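Side-chain contacts in multiheme cytochrome cf (Carboxydothermus ferrireducens DSM 11255, PDB 6QVM), which probably carries electrons through a set of bound c-type hemes to insoluble extracellular Fe(III) while inserted in the cell's S-layer: residues A110-L115 with N207-K212; S255-S260 with L280-K285; A647-A652 with E665-K670. All blocks are in the same frame, centred on the assembly; numbering follows the deposited sequence.

Interaction 1. Residues A110-L115 with N207-K212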
loop_
_atom_site.group_PDB
_atom_site.type_symbol
_atom_site.label_atom_id
_atom_site.label_comp_id
_atom_site.label_asym_id
_atom_site.label_seq_id
_atom_site.Cartn_x
_atom_site.Cartn_y
_atom_site.Cartn_z
ATOM N N ALA A 110 15.255 -19.398 -23.481
ATOM C CA ALA A 110 14.581 -19.773 -22.243
ATOM C C ALA A 110 13.550 -18.727 -21.841
ATOM O O ALA A 110 12.403 -19.064 -21.526
ATOM C CB ALA A 110 15.603 -19.981 -21.129
ATOM N N ARG A 111 13.934 -17.450 -21.853
ATOM C CA ARG A 111 13.022 -16.396 -21.420
ATOM C C ARG A 111 11.710 -16.431 -22.197
ATOM O O ARG A 111 10.623 -16.394 -21.608
ATOM C CB ARG A 111 13.687 -15.031 -21.581
ATOM C CG ARG A 111 12.726 -13.871 -21.343
ATOM C CD ARG A 111 13.351 -12.520 -21.628
ATOM N NE ARG A 111 13.585 -12.282 -23.054
ATOM C CZ ARG A 111 12.633 -11.978 -23.935
ATOM N NH1 ARG A 111 11.371 -11.884 -23.549
ATOM N NH2 ARG A 111 12.936 -11.760 -25.208
ATOM N N VAL A 112 11.798 -16.482 -23.528
ATOM C CA VAL A 112 10.600 -16.385 -24.351
ATOM C C VAL A 112 9.740 -17.634 -24.200
ATOM O O VAL A 112 8.504 -17.557 -24.173
ATOM C CB VAL A 112 10.988 -16.113 -25.818
ATOM C CG1 VAL A 112 9.769 -16.211 -26.727
ATOM C CG2 VAL A 112 11.636 -14.753 -25.929
ATOM N N SER A 113 10.375 -18.798 -24.071
ATOM C CA SER A 113 9.632 -20.050 -23.978
ATOM C C SER A 113 9.056 -20.304 -22.588
ATOM O O SER A 113 8.087 -21.059 -22.460
ATOM C CB SER A 113 10.530 -21.219 -24.395
ATOM O OG SER A 113 11.707 -21.261 -23.605
ATOM N N GLY A 114 9.612 -19.679 -21.552
ATOM C CA GLY A 114 9.237 -20.019 -20.201
ATOM C C GLY A 114 9.932 -21.242 -19.650
ATOM O O GLY A 114 9.692 -21.599 -18.489
ATOM N N LEU A 115 10.782 -21.890 -20.439
ATOM C CA LEU A 115 11.556 -23.019 -19.954
ATOM C C LEU A 115 12.717 -22.532 -19.095
ATOM O O LEU A 115 13.166 -21.388 -19.198
ATOM C CB LEU A 115 12.089 -23.845 -21.127
ATOM C CG LEU A 115 11.065 -24.349 -22.143
ATOM C CD1 LEU A 115 11.759 -24.928 -23.364
ATOM C CD2 LEU A 115 10.154 -25.383 -21.504
ATOM N N ASN A 207 12.920 -15.786 -34.010
ATOM C CA ASN A 207 11.597 -15.379 -34.475
ATOM C C ASN A 207 10.613 -16.542 -34.421
ATOM O O ASN A 207 9.432 -16.350 -34.109
ATOM C CB ASN A 207 11.685 -14.805 -35.893
ATOM C CG ASN A 207 12.394 -13.467 -35.933
ATOM O OD1 ASN A 207 12.548 -12.803 -34.904
ATOM N ND2 ASN A 207 12.850 -13.075 -37.117
ATOM N N ALA A 208 11.078 -17.753 -34.733
ATOM C CA ALA A 208 10.207 -18.920 -34.657
ATOM C C ALA A 208 9.817 -19.238 -33.218
ATOM O O ALA A 208 8.699 -19.702 -32.964
ATOM C CB ALA A 208 10.886 -20.126 -35.302
ATOM N N VAL A 209 10.725 -19.000 -32.268
ATOM C CA VAL A 209 10.373 -19.125 -30.856
ATOM C C VAL A 209 9.369 -18.048 -30.463
ATOM O O VAL A 209 8.395 -18.316 -29.748
ATOM C CB VAL A 209 11.639 -19.061 -29.981
ATOM C CG1 VAL A 209 11.272 -19.187 -28.518
ATOM C CG2 VAL A 209 12.633 -20.139 -30.386
ATOM N N GLN A 210 9.576 -16.817 -30.940
ATOM C CA GLN A 210 8.646 -15.733 -30.635
ATOM C C GLN A 210 7.279 -15.957 -31.270
ATOM O O GLN A 210 6.264 -15.514 -30.722
ATOM C CB GLN A 210 9.222 -14.395 -31.093
ATOM C CG GLN A 210 10.181 -13.762 -30.106
ATOM C CD GLN A 210 10.775 -12.466 -30.627
ATOM O OE1 GLN A 210 11.267 -12.404 -31.753
ATOM N NE2 GLN A 210 10.717 -11.419 -29.815
ATOM N N ALA A 211 7.232 -16.627 -32.422
ATOM C CA ALA A 211 5.948 -16.914 -33.051
ATOM C C ALA A 211 5.152 -17.923 -32.234
ATOM O O ALA A 211 3.923 -17.828 -32.149
ATOM C CB ALA A 211 6.161 -17.420 -34.477
ATOM N N LYS A 212 5.834 -18.894 -31.623
ATOM C CA LYS A 212 5.141 -19.915 -30.845
ATOM C C LYS A 212 4.660 -19.389 -29.499
ATOM O O LYS A 212 3.606 -19.815 -29.014
ATOM C CB LYS A 212 6.044 -21.130 -30.632
ATOM C CG LYS A 212 5.329 -22.302 -29.976
ATOM C CD LYS A 212 6.299 -23.310 -29.394
ATOM C CE LYS A 212 5.582 -24.273 -28.459
ATOM N NZ LYS A 212 4.636 -25.159 -29.182
HETATM O O HOH W 1 10.881 -11.472 -26.995
#

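Interaction 2. Residues S255-S260 with L280-K285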
loop_
_atom_site.group_PDB
_atom_site.type_symbol
_atom_site.label_atom_id
_atom_site.label_comp_id
_atom_site.label_asym_id
_atom_site.label_seq_id
_atom_site.Cartn_x
_atom_site.Cartn_y
_atom_site.Cartn_z
ATOM N N SER A 255 8.598 -27.182 9.391
ATOM C CA SER A 255 8.236 -28.166 10.400
ATOM C C SER A 255 7.954 -27.543 11.762
ATOM O O SER A 255 7.920 -28.262 12.764
ATOM C CB SER A 255 9.322 -29.234 10.513
ATOM O OG SER A 255 10.609 -28.650 10.455
ATOM N N MET A 256 7.724 -26.226 11.822
ATOM C CA MET A 256 7.507 -25.570 13.109
ATOM C C MET A 256 6.065 -25.645 13.586
ATOM O O MET A 256 5.769 -25.137 14.672
ATOM C CB MET A 256 7.950 -24.102 13.059
ATOM C CG MET A 256 7.317 -23.299 11.950
ATOM S SD MET A 256 6.952 -21.600 12.391
ATOM C CE MET A 256 5.425 -21.821 13.295
ATOM N N LEU A 257 5.168 -26.251 12.810
ATOM C CA LEU A 257 3.805 -26.437 13.283
ATOM C C LEU A 257 3.657 -27.661 14.175
ATOM O O LEU A 257 2.584 -27.855 14.757
ATOM C CB LEU A 257 2.846 -26.532 12.096
ATOM C CG LEU A 257 2.830 -25.249 11.268
ATOM C CD1 LEU A 257 1.845 -25.328 10.114
ATOM C CD2 LEU A 257 2.528 -24.071 12.179
ATOM N N LEU A 258 4.707 -28.474 14.295
ATOM C CA LEU A 258 4.720 -29.657 15.152
ATOM C C LEU A 258 3.517 -30.552 14.852
ATOM O O LEU A 258 2.684 -30.833 15.711
ATOM C CB LEU A 258 4.775 -29.248 16.627
ATOM C CG LEU A 258 5.896 -28.257 16.951
ATOM C CD1 LEU A 258 5.887 -27.879 18.420
ATOM C CD2 LEU A 258 7.250 -28.821 16.531
ATOM N N TRP A 259 3.441 -30.982 13.591
ATOM C CA TRP A 259 2.262 -31.694 13.101
ATOM C C TRP A 259 2.019 -33.000 13.844
ATOM O O TRP A 259 0.862 -33.406 14.013
ATOM C CB TRP A 259 2.403 -31.964 11.604
ATOM C CG TRP A 259 2.035 -30.792 10.748
ATOM C CD1 TRP A 259 2.884 -30.001 10.036
ATOM C CD2 TRP A 259 0.720 -30.265 10.533
ATOM N NE1 TRP A 259 2.180 -29.018 9.384
ATOM C CE2 TRP A 259 0.848 -29.161 9.670
ATOM C CE3 TRP A 259 -0.553 -30.623 10.985
ATOM C CZ2 TRP A 259 -0.251 -28.415 9.245
ATOM C CZ3 TRP A 259 -1.641 -29.882 10.565
ATOM C CH2 TRP A 259 -1.484 -28.793 9.699
ATOM N N SER A 260 3.083 -33.666 14.305
ATOM C CA SER A 260 2.899 -34.927 15.016
ATOM C C SER A 260 2.146 -34.746 16.326
ATOM O O SER A 260 1.656 -35.731 16.883
ATOM C CB SER A 260 4.245 -35.591 15.285
ATOM O OG SER A 260 5.065 -34.767 16.088
ATOM N N LEU A 280 -2.714 -18.970 13.740
ATOM C CA LEU A 280 -2.925 -19.619 12.454
ATOM C C LEU A 280 -4.273 -20.326 12.464
ATOM O O LEU A 280 -4.582 -21.064 13.406
ATOM C CB LEU A 280 -1.811 -20.628 12.165
ATOM C CG LEU A 280 -0.388 -20.085 12.033
ATOM C CD1 LEU A 280 0.558 -21.206 11.636
ATOM C CD2 LEU A 280 -0.331 -18.955 11.018
ATOM N N LEU A 281 -5.067 -20.095 11.425
ATOM C CA LEU A 281 -6.273 -20.863 11.159
ATOM C C LEU A 281 -6.033 -21.735 9.935
ATOM O O LEU A 281 -5.205 -21.412 9.078
ATOM C CB LEU A 281 -7.480 -19.950 10.933
ATOM C CG LEU A 281 -7.925 -19.059 12.095
ATOM C CD1 LEU A 281 -9.187 -18.304 11.707
ATOM C CD2 LEU A 281 -8.154 -19.860 13.367
ATOM N N PHE A 282 -6.756 -22.845 9.857
ATOM C CA PHE A 282 -6.510 -23.848 8.834
ATOM C C PHE A 282 -7.792 -24.141 8.068
ATOM O O PHE A 282 -8.873 -24.246 8.655
ATOM C CB PHE A 282 -5.921 -25.117 9.459
ATOM C CG PHE A 282 -4.563 -24.899 10.077
ATOM C CD1 PHE A 282 -4.447 -24.371 11.354
ATOM C CD2 PHE A 282 -3.405 -25.177 9.367
ATOM C CE1 PHE A 282 -3.209 -24.149 11.919
ATOM C CE2 PHE A 282 -2.158 -24.951 9.927
ATOM C CZ PHE A 282 -2.062 -24.439 11.207
ATOM N N VAL A 283 -7.653 -24.264 6.752
ATOM C CA VAL A 283 -8.776 -24.358 5.829
ATOM C C VAL A 283 -8.700 -25.704 5.120
ATOM O O VAL A 283 -7.707 -26.001 4.442
ATOM C CB VAL A 283 -8.765 -23.198 4.822
ATOM C CG1 VAL A 283 -9.825 -23.403 3.755
ATOM C CG2 VAL A 283 -8.978 -21.869 5.549
ATOM N N GLY A 284 -9.749 -26.506 5.263
ATOM C CA GLY A 284 -9.757 -27.846 4.725
ATOM C C GLY A 284 -9.916 -27.892 3.216
ATOM O O GLY A 284 -10.101 -26.882 2.539
ATOM N N LYS A 285 -9.857 -29.115 2.685
ATOM C CA LYS A 285 -10.067 -29.327 1.261
ATOM C C LYS A 285 -11.469 -28.924 0.817
ATOM O O LYS A 285 -11.665 -28.631 -0.366
ATOM C CB LYS A 285 -9.797 -30.791 0.907
ATOM C CG LYS A 285 -8.353 -31.214 1.106
ATOM C CD LYS A 285 -7.758 -31.761 -0.180
ATOM C CE LYS A 285 -6.236 -31.804 -0.105
ATOM N NZ LYS A 285 -5.646 -30.441 -0.176
#

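Interaction 3. Residues A647-A652 with E665-K670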
loop_
_atom_site.group_PDB
_atom_site.type_symbol
_atom_site.label_atom_id
_atom_site.label_comp_id
_atom_site.label_asym_id
_atom_site.label_seq_id
_atom_site.Cartn_x
_atom_site.Cartn_y
_atom_site.Cartn_z
ATOM N N ALA A 647 -6.999 29.918 32.296
ATOM C CA ALA A 647 -8.265 29.206 32.297
ATOM C C ALA A 647 -8.730 28.848 30.898
ATOM O O ALA A 647 -9.543 27.930 30.747
ATOM C CB ALA A 647 -9.343 30.040 32.993
ATOM N N GLY A 648 -8.236 29.558 29.882
ATOM C CA GLY A 648 -8.527 29.170 28.514
ATOM C C GLY A 648 -7.864 27.860 28.137
ATOM O O GLY A 648 -8.398 27.092 27.329
ATOM N N ILE A 649 -6.692 27.590 28.717
ATOM C CA ILE A 649 -5.961 26.362 28.415
ATOM C C ILE A 649 -6.767 25.144 28.848
ATOM O O ILE A 649 -6.913 24.177 28.094
ATOM C CB ILE A 649 -4.573 26.390 29.076
ATOM C CG1 ILE A 649 -3.670 27.404 28.371
ATOM C CG2 ILE A 649 -3.947 25.012 29.041
ATOM C CD1 ILE A 649 -2.415 27.769 29.166
ATOM N N VAL A 650 -7.318 25.180 30.064
ATOM C CA VAL A 650 -8.175 24.097 30.533
ATOM C C VAL A 650 -9.428 23.975 29.672
ATOM O O VAL A 650 -10.025 22.895 29.590
ATOM C CB VAL A 650 -8.513 24.318 32.024
ATOM C CG1 VAL A 650 -9.373 23.186 32.568
ATOM C CG2 VAL A 650 -7.230 24.458 32.835
ATOM N N ALA A 651 -9.827 25.056 29.001
ATOM C CA ALA A 651 -10.998 25.028 28.133
ATOM C C ALA A 651 -10.676 24.531 26.727
ATOM O O ALA A 651 -11.416 23.710 26.179
ATOM C CB ALA A 651 -11.634 26.418 28.060
ATOM N N ALA A 652 -9.585 25.014 26.128
ATOM C CA ALA A 652 -9.234 24.583 24.777
ATOM C C ALA A 652 -8.712 23.152 24.771
ATOM O O ALA A 652 -8.953 22.402 23.817
ATOM C CB ALA A 652 -8.211 25.536 24.169
ATOM N N GLU A 665 -5.242 21.629 38.202
ATOM C CA GLU A 665 -5.536 22.313 39.456
ATOM C C GLU A 665 -4.530 23.424 39.724
ATOM O O GLU A 665 -4.898 24.493 40.224
ATOM C CB GLU A 665 -5.579 21.307 40.603
ATOM C CG GLU A 665 -6.795 20.393 40.540
ATOM C CD GLU A 665 -6.985 19.564 41.797
ATOM O OE1 GLU A 665 -6.012 18.926 42.246
ATOM O OE2 GLU A 665 -8.109 19.559 42.344
ATOM N N LEU A 666 -3.262 23.208 39.361
ATOM C CA LEU A 666 -2.276 24.278 39.451
ATOM C C LEU A 666 -2.581 25.408 38.482
ATOM O O LEU A 666 -2.105 26.530 38.688
ATOM C CB LEU A 666 -0.870 23.723 39.189
ATOM C CG LEU A 666 0.342 24.595 39.539
ATOM C CD1 LEU A 666 0.843 24.325 40.957
ATOM C CD2 LEU A 666 1.455 24.399 38.516
ATOM N N LEU A 667 -3.358 25.135 37.430
ATOM C CA LEU A 667 -3.758 26.200 36.516
ATOM C C LEU A 667 -4.979 26.948 37.036
ATOM O O LEU A 667 -5.060 28.173 36.908
ATOM C CB LEU A 667 -4.032 25.635 35.119
ATOM C CG LEU A 667 -2.836 25.405 34.199
ATOM C CD1 LEU A 667 -3.292 25.202 32.759
ATOM C CD2 LEU A 667 -1.841 26.553 34.294
ATOM N N LEU A 668 -5.940 26.231 37.619
ATOM C CA LEU A 668 -7.150 26.881 38.112
ATOM C C LEU A 668 -6.873 27.689 39.375
ATOM O O LEU A 668 -7.454 28.763 39.571
ATOM C CB LEU A 668 -8.234 25.835 38.362
ATOM C CG LEU A 668 -8.765 25.145 37.106
ATOM C CD1 LEU A 668 -9.930 24.230 37.449
ATOM C CD2 LEU A 668 -9.166 26.178 36.072
ATOM N N ASP A 669 -5.979 27.196 40.236
ATOM C CA ASP A 669 -5.623 27.933 41.445
ATOM C C ASP A 669 -4.851 29.203 41.111
ATOM O O ASP A 669 -5.166 30.283 41.624
ATOM C CB ASP A 669 -4.826 27.038 42.390
ATOM C CG ASP A 669 -5.684 25.958 43.025
ATOM O OD1 ASP A 669 -6.918 25.964 42.806
ATOM O OD2 ASP A 669 -5.123 25.098 43.730
ATOM N N LYS A 670 -3.845 29.094 40.243
ATOM C CA LYS A 670 -3.121 30.268 39.784
ATOM C C LYS A 670 -3.974 31.167 38.906
ATOM O O LYS A 670 -3.500 32.223 38.489
ATOM C CB LYS A 670 -1.855 29.834 39.033
#

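Interaction 1. Residues A110-L115 with N207-K212
A single water joins Arg111 and Gln210 across the contact, taking one hydrogen bond from each. The Arg111 NH2 to water distance is 2.7 Å, and Gln210 NE2 lies 2.8 Å from the same oxygen. The water sits in the guanidinium plane, at its edge. NE forms a salt bridge with Glu108, one turn back on the same helix, and NH1 one with Glu79 of helix 79-86, which should limit the rotation of the group and hold NH2 toward the water. Val112 CG2 also lies over one guanidinium face, toward its rim.

Beneath this polar bridge the helices meet through valines. Val112 points CG1 anti to the backbone N (chi1 172°), sending that methyl to CG1 of Val209 at 3.8 Å, and the two side chains cross obliquely. The same Val112 CG1 also reaches the backbone of Gln210, 4.1 Å from its CA, and lies 4.2 Å from its CG. Leu136 and Ala139 of helix 129-139 pack on Val209, while Phe206 extends the apolar surface against Arg111 and Val112. The contact thus joins helices 102-113 and 199-212 in a helix-rich region consistent with an S-layer-binding module. With no direct hydrogen bond between the segments, the only polar link runs through a water to a neutral amide, so the charge of Arg111 is probably balanced by Glu79 and Glu108.

Interaction 2. Residues S255-S260 with L280-K285
Leu257 forks between two side chains of strand 279-284. Its CG stands beside the backbone N, anti to the carbonyl carbon (chi1 -62°), and from there the two methyls part company. CD2 presses against CD1 of Leu280 at 3.5 Å, the closest approach of the two segments, with one leucine laid squarely across the other. CD1 instead meets the rim of the Phe282 ring, almost level with it, and lies 4.0 Å from CE2 and 4.2 Å from CZ.

The type I turn from Ser255 to Leu258 carries Leu257, and Trp259 follows just beyond it. Leu280 and Phe282 alternate with Leu281 along the middle strand of a five-stranded antiparallel sheet in which sequence neighbours lie side by side, an up-and-down meander. The two outer residues of this trio receive the loop between strands 247-248 and 270-275, whereas Leu281 touches a heme c.

Phe282 likewise holds CG beside its backbone N (chi1 -64°), which carries the ring off the strand toward the loop. There Trp259 brings the edge of its six-membered ring toward the face of Phe282 in an offset edge-to-face pair, the centroids of these two rings 5.7 Å apart and their planes at 75°. Trp259 CH2 reaches Phe282 CE2 at 3.9 Å as indole and phenyl run past one another, pointing contrary ways. The indole is also backed within its own segment, where Leu257 CB lies over one face toward the rim. Without the ring, as with an alanine at Phe282, the Trp259 edge would probably lose its aromatic partner and a gap would open beside Leu257 CD1. Trp301 meets both rings, Trp259 and Phe282, and its NE1 is hydrogen-bonded to the carbonyl O of Leu258.

Interaction 3. Residues A647-A652 with E665-K670
Leu667 packs its CD1 methyl against both Ile649 and Val650, joining helices 641-652 and 661-672 as a tilted antiparallel pair. The segment axes run at 141° and approach to 9.4 Å. Together with helix 606-628, which lies against both, they form a small three-helix assembly.

The close part of the contact is built on methyl groups. Leu667 lies across Ile649, its CD1 3.8 Å from the isoleucine CG2. The same CD1 is 4.0 Å from CG2 of Val650, a side chain that passes alongside the leucine, oppositely directed. The CG2 methyl of Ile649 is turned to the leucine by a first torsion (chi1 -71°) that sets CG1 beside the backbone N and CG2 beside the carbonyl carbon. Phe506 and Phe531, from loops, also touch Ile649.

The contact of Leu668 with Val650 is thinner but still buried, CD2 to CG2 at 4.1 Å, and both side chains also touch Val620 of helix 606-628. The solvent side is polar: exposed Asp669 forms a salt bridge through OD1 with Arg619, and OE2 of partly exposed Glu665 pairs with Lys615, so charges join helix 661-672 to helix 606-628. At the end of the first segment, Ala652 touches a heme c. Within the close-packed part, Val650 CG2 also lies 4.1 Å from Leu667 CB.

From the N terminus, interaction 1 comes first and spans the longest chain excursion: 91 residues, many of them helical, separate 110-115 from 207-212, and the contact brings helices 102-113 and 199-212 together. Interaction 2 follows and closes a 19-residue stretch, folding a loop onto the antiparallel sheet that the same region builds. Interaction 3, near the C terminus, closes the shortest gap, 12 residues between the segments, joining helices 641-652 and 661-672, which follow one another in the chain. The three run in series, and none nests within or crosses another. Interactions 1 and 3 lie on opposite sides of the chain's centre, their own centres about 78 Å apart, and the nearest atoms of interactions 1 and 2 are still about 25 Å apart.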